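Side-chain contact in EvdO2 (Micromonospora carbonacea, PDB 4XAB), which is an oxygenase of the phytanoyl-CoA dioxygenase family that probably carries out an oxidative cyclization in orthosomycin biosynthesis: residues D56-A61 and L117-Y122. Numbering follows the deposited sequence.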
ATOM      1  N   ASP A  56      11.526  20.731  10.218  1.00 33.22           N
ATOM      2  CA  ASP A  56      11.034  19.598  10.993  1.00 29.58           C
ATOM      3  C   ASP A  56      11.347  18.324  10.248  1.00 36.47           C
ATOM      4  O   ASP A  56      11.531  18.338   9.030  1.00 32.40           O
ATOM      5  CB  ASP A  56       9.527  19.667  11.234  1.00 28.00           C
ATOM      6  CG  ASP A  56       9.099  20.901  11.989  1.00 28.00           C
ATOM      7  OD1 ASP A  56       9.938  21.529  12.665  1.00 28.83           O
ATOM      8  OD2 ASP A  56       7.901  21.237  11.895  1.00 30.00           O
ATOM      9  N   PHE A  57      11.390  17.220  10.982  1.00 29.18           N
ATOM     10  CA  PHE A  57      11.545  15.914  10.367  1.00 31.29           C
ATOM     11  C   PHE A  57      10.737  14.916  11.172  1.00 28.13           C
ATOM     12  O   PHE A  57      10.498  15.124  12.362  1.00 27.87           O
ATOM     13  CB  PHE A  57      13.019  15.502  10.287  1.00 33.11           C
ATOM     14  CG  PHE A  57      13.690  15.321  11.627  1.00 31.74           C
ATOM     15  CD1 PHE A  57      13.816  14.060  12.187  1.00 31.93           C
ATOM     16  CD2 PHE A  57      14.215  16.408  12.310  1.00 32.48           C
ATOM     17  CE1 PHE A  57      14.443  13.891  13.413  1.00 32.97           C
ATOM     18  CE2 PHE A  57      14.843  16.243  13.531  1.00 33.43           C
ATOM     19  CZ  PHE A  57      14.957  14.983  14.081  1.00 33.75           C
ATOM     20  N   TYR A  58      10.293  13.849  10.524  1.00 27.65           N
ATOM     21  CA  TYR A  58       9.608  12.791  11.243  1.00 26.86           C
ATOM     22  C   TYR A  58      10.652  11.877  11.852  1.00 31.33           C
ATOM     23  O   TYR A  58      11.602  11.469  11.186  1.00 31.29           O
ATOM     24  CB  TYR A  58       8.648  12.033  10.323  1.00 28.09           C
ATOM     25  CG  TYR A  58       7.377  12.810  10.090  1.00 27.15           C
ATOM     26  CD1 TYR A  58       6.321  12.726  10.986  1.00 28.09           C
ATOM     27  CD2 TYR A  58       7.248  13.668   9.006  1.00 33.98           C
ATOM     28  CE1 TYR A  58       5.160  13.450  10.793  1.00 31.69           C
ATOM     29  CE2 TYR A  58       6.085  14.401   8.809  1.00 27.27           C
ATOM     30  CZ  TYR A  58       5.046  14.284   9.702  1.00 36.45           C
ATOM     31  OH  TYR A  58       3.885  15.010   9.514  1.00 46.76           O
ATOM     32  N   ASP A  59      10.489  11.589  13.138  1.00 28.08           N
ATOM     33  CA  ASP A  59      11.545  10.933  13.890  1.00 29.64           C
ATOM     34  C   ASP A  59      11.459   9.431  13.718  1.00 37.67           C
ATOM     35  O   ASP A  59      11.108   8.710  14.647  1.00 33.21           O
ATOM     36  CB  ASP A  59      11.463  11.303  15.367  1.00 30.29           C
ATOM     37  CG  ASP A  59      12.778  11.139  16.077  1.00 33.67           C
ATOM     38  OD1 ASP A  59      13.745  10.654  15.438  1.00 33.31           O
ATOM     39  OD2 ASP A  59      12.846  11.492  17.277  1.00 33.28           O
ATOM     40  N   ILE A  60      11.769   8.970  12.511  1.00 34.42           N
ATOM     41  CA  ILE A  60      11.801   7.546  12.220  1.00 40.13           C
ATOM     42  C   ILE A  60      12.985   7.233  11.315  1.00 43.82           C
ATOM     43  O   ILE A  60      13.579   8.139  10.713  1.00 36.65           O
ATOM     44  CB  ILE A  60      10.495   7.060  11.540  1.00 35.22           C
ATOM     45  CG1 ILE A  60      10.252   7.826  10.238  1.00 32.04           C
ATOM     46  CG2 ILE A  60       9.305   7.199  12.483  1.00 32.76           C
ATOM     47  CD1 ILE A  60       9.037   7.347   9.461  1.00 36.53           C
ATOM     48  N   ALA A  61      13.333   5.954  11.231  1.00 46.24           N
ATOM     49  CA  ALA A  61      14.352   5.512  10.292  1.00 49.97           C
ATOM     50  C   ALA A  61      13.931   5.894   8.874  1.00 42.28           C
ATOM     51  O   ALA A  61      12.762   5.766   8.509  1.00 40.85           O
ATOM     52  CB  ALA A  61      14.577   4.016  10.409  1.00 52.05           C
ATOM     53  N   LEU A 117       2.950   7.672   6.208  1.00 21.24           N
ATOM     54  CA  LEU A 117       2.428   9.016   6.412  1.00 20.95           C
ATOM     55  C   LEU A 117       2.976   9.929   5.317  1.00 23.48           C
ATOM     56  O   LEU A 117       4.187  10.047   5.162  1.00 22.88           O
ATOM     57  CB  LEU A 117       2.800   9.534   7.809  1.00 21.48           C
ATOM     58  CG  LEU A 117       2.260  10.897   8.250  1.00 25.21           C
ATOM     59  CD1 LEU A 117       2.154  10.942   9.760  1.00 22.89           C
ATOM     60  CD2 LEU A 117       3.145  12.037   7.756  1.00 24.52           C
ATOM     61  N   LYS A 118       2.076  10.540   4.546  1.00 18.17           N
ATOM     62  CA  LYS A 118       2.442  11.557   3.563  1.00 24.18           C
ATOM     63  C   LYS A 118       2.315  12.920   4.202  1.00 23.92           C
ATOM     64  O   LYS A 118       1.199  13.373   4.456  1.00 24.80           O
ATOM     65  CB  LYS A 118       1.546  11.509   2.325  1.00 23.78           C
ATOM     66  CG  LYS A 118       1.658  10.268   1.496  1.00 35.17           C
ATOM     67  CD  LYS A 118       0.832  10.417   0.228  1.00 43.51           C
ATOM     68  CE  LYS A 118       1.358  11.522  -0.667  1.00 48.44           C
ATOM     69  NZ  LYS A 118       2.535  11.063  -1.456  1.00 56.57           N
ATOM     70  N   PRO A 119       3.453  13.581   4.453  1.00 25.41           N
ATOM     71  CA  PRO A 119       3.479  14.896   5.096  1.00 25.20           C
ATOM     72  C   PRO A 119       2.689  15.918   4.296  1.00 24.80           C
ATOM     73  O   PRO A 119       2.506  15.728   3.094  1.00 23.24           O
ATOM     74  CB  PRO A 119       4.972  15.257   5.114  1.00 26.80           C
ATOM     75  CG  PRO A 119       5.689  13.982   4.892  1.00 24.34           C
ATOM     76  CD  PRO A 119       4.798  13.112   4.086  1.00 22.95           C
ATOM     77  N   PRO A 120       2.224  16.992   4.950  1.00 25.06           N
ATOM     78  CA  PRO A 120       1.625  18.105   4.211  1.00 25.78           C
ATOM     79  C   PRO A 120       2.589  18.625   3.155  1.00 25.92           C
ATOM     80  O   PRO A 120       3.791  18.701   3.418  1.00 27.17           O
ATOM     81  CB  PRO A 120       1.379  19.173   5.290  1.00 27.41           C
ATOM     82  CG  PRO A 120       1.428  18.443   6.589  1.00 30.48           C
ATOM     83  CD  PRO A 120       2.363  17.288   6.388  1.00 32.90           C
ATOM     84  N   ARG A 121       2.065  18.936   1.977  1.00 24.60           N
ATOM     85  CA  ARG A 121       2.840  19.512   0.881  1.00 25.62           C
ATOM     86  C   ARG A 121       3.977  18.621   0.417  1.00 29.83           C
ATOM     87  O   ARG A 121       4.919  19.094  -0.214  1.00 37.00           O
ATOM     88  CB  ARG A 121       3.374  20.883   1.282  1.00 26.00           C
ATOM     89  CG  ARG A 121       2.261  21.873   1.550  1.00 32.37           C
ATOM     90  CD  ARG A 121       1.381  22.015   0.325  1.00 39.20           C
ATOM     91  NE  ARG A 121       0.298  22.975   0.523  1.00 52.06           N
ATOM     92  CZ  ARG A 121      -0.514  23.381  -0.446  1.00 55.38           C
ATOM     93  NH1 ARG A 121      -0.358  22.908  -1.678  1.00 54.68           N
ATOM     94  NH2 ARG A 121      -1.474  24.258  -0.190  1.00 58.82           N
ATOM     95  N   TYR A 122       3.880  17.328   0.706  1.00 23.44           N
ATOM     96  CA  TYR A 122       4.871  16.387   0.217  1.00 23.71           C
ATOM     97  C   TYR A 122       4.743  16.294  -1.295  1.00 22.67           C
ATOM     98  O   TYR A 122       3.744  15.794  -1.803  1.00 24.70           O
ATOM     99  CB  TYR A 122       4.694  15.015   0.865  1.00 22.92           C
ATOM    100  CG  TYR A 122       5.802  14.055   0.491  1.00 26.92           C
ATOM    101  CD1 TYR A 122       7.087  14.227   0.991  1.00 34.28           C
ATOM    102  CD2 TYR A 122       5.574  13.008  -0.390  1.00 27.78           C
ATOM    103  CE1 TYR A 122       8.110  13.370   0.642  1.00 39.36           C
ATOM    104  CE2 TYR A 122       6.596  12.148  -0.746  1.00 33.98           C
ATOM    105  CZ  TYR A 122       7.857  12.335  -0.224  1.00 39.59           C
ATOM    106  OH  TYR A 122       8.878  11.481  -0.571  1.00 50.11           O
TER
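Tyr58 reaches across to Leu117, Pro119 and Pro120 with the outer half of its ring, and every contact between 56-61 and 117-122 passes through this one side chain. Its nearest partner is the CD2 methyl of Leu117, which lies 3.5 Å from Tyr58 CZ and equally near Tyr58 OH. The second methyl, Leu117 CD1, meets Tyr58 CE1 at 4.0 Å, while the two side chains cross at about a right angle. On the CE2 side the ring of Pro119 comes in at a slant, with Pro119 CB 4.0 Å from Tyr58 CE2 and Pro119 CG just as close. Farther out, Pro120 CD lies 4.2 Å from Tyr58 OH, a loose van der Waals contact. Leu117, Pro119 and Pro120 thus give the phenol end an apolar flank, and none of them hydrogen-bonds to its hydroxyl.

Two first torsions bring the groups together. In Tyr58, CG stands anti to the carbonyl carbon (chi1 -78°), which brings the outer ring carbons and OH up against 117-122; in Leu117, CG is anti to the backbone N (chi1 -176°), which directs the branch to the ring. A leucine in place of Tyr58 would probably fall short of Pro120 and leave Leu117 and Pro119 with a gap beside them.

The two prolines are held by a type II turn from Pro119 to Tyr122, closed by Tyr122 N to Pro119 O at 3.2 Å; Asn220 also bonds that oxygen. The next residue after Tyr58, Asp59, forms salt bridges with Arg49 and Arg64. Tyr58 and Pro120 both touch Arg48, and Leu117 rests on Phe46. The contact therefore joins the small antiparallel pair 48-49/57-58 to the end of strand 110-118, which lies between 74-76 and 226-234 in the main antiparallel sheet of the double-stranded beta-helix.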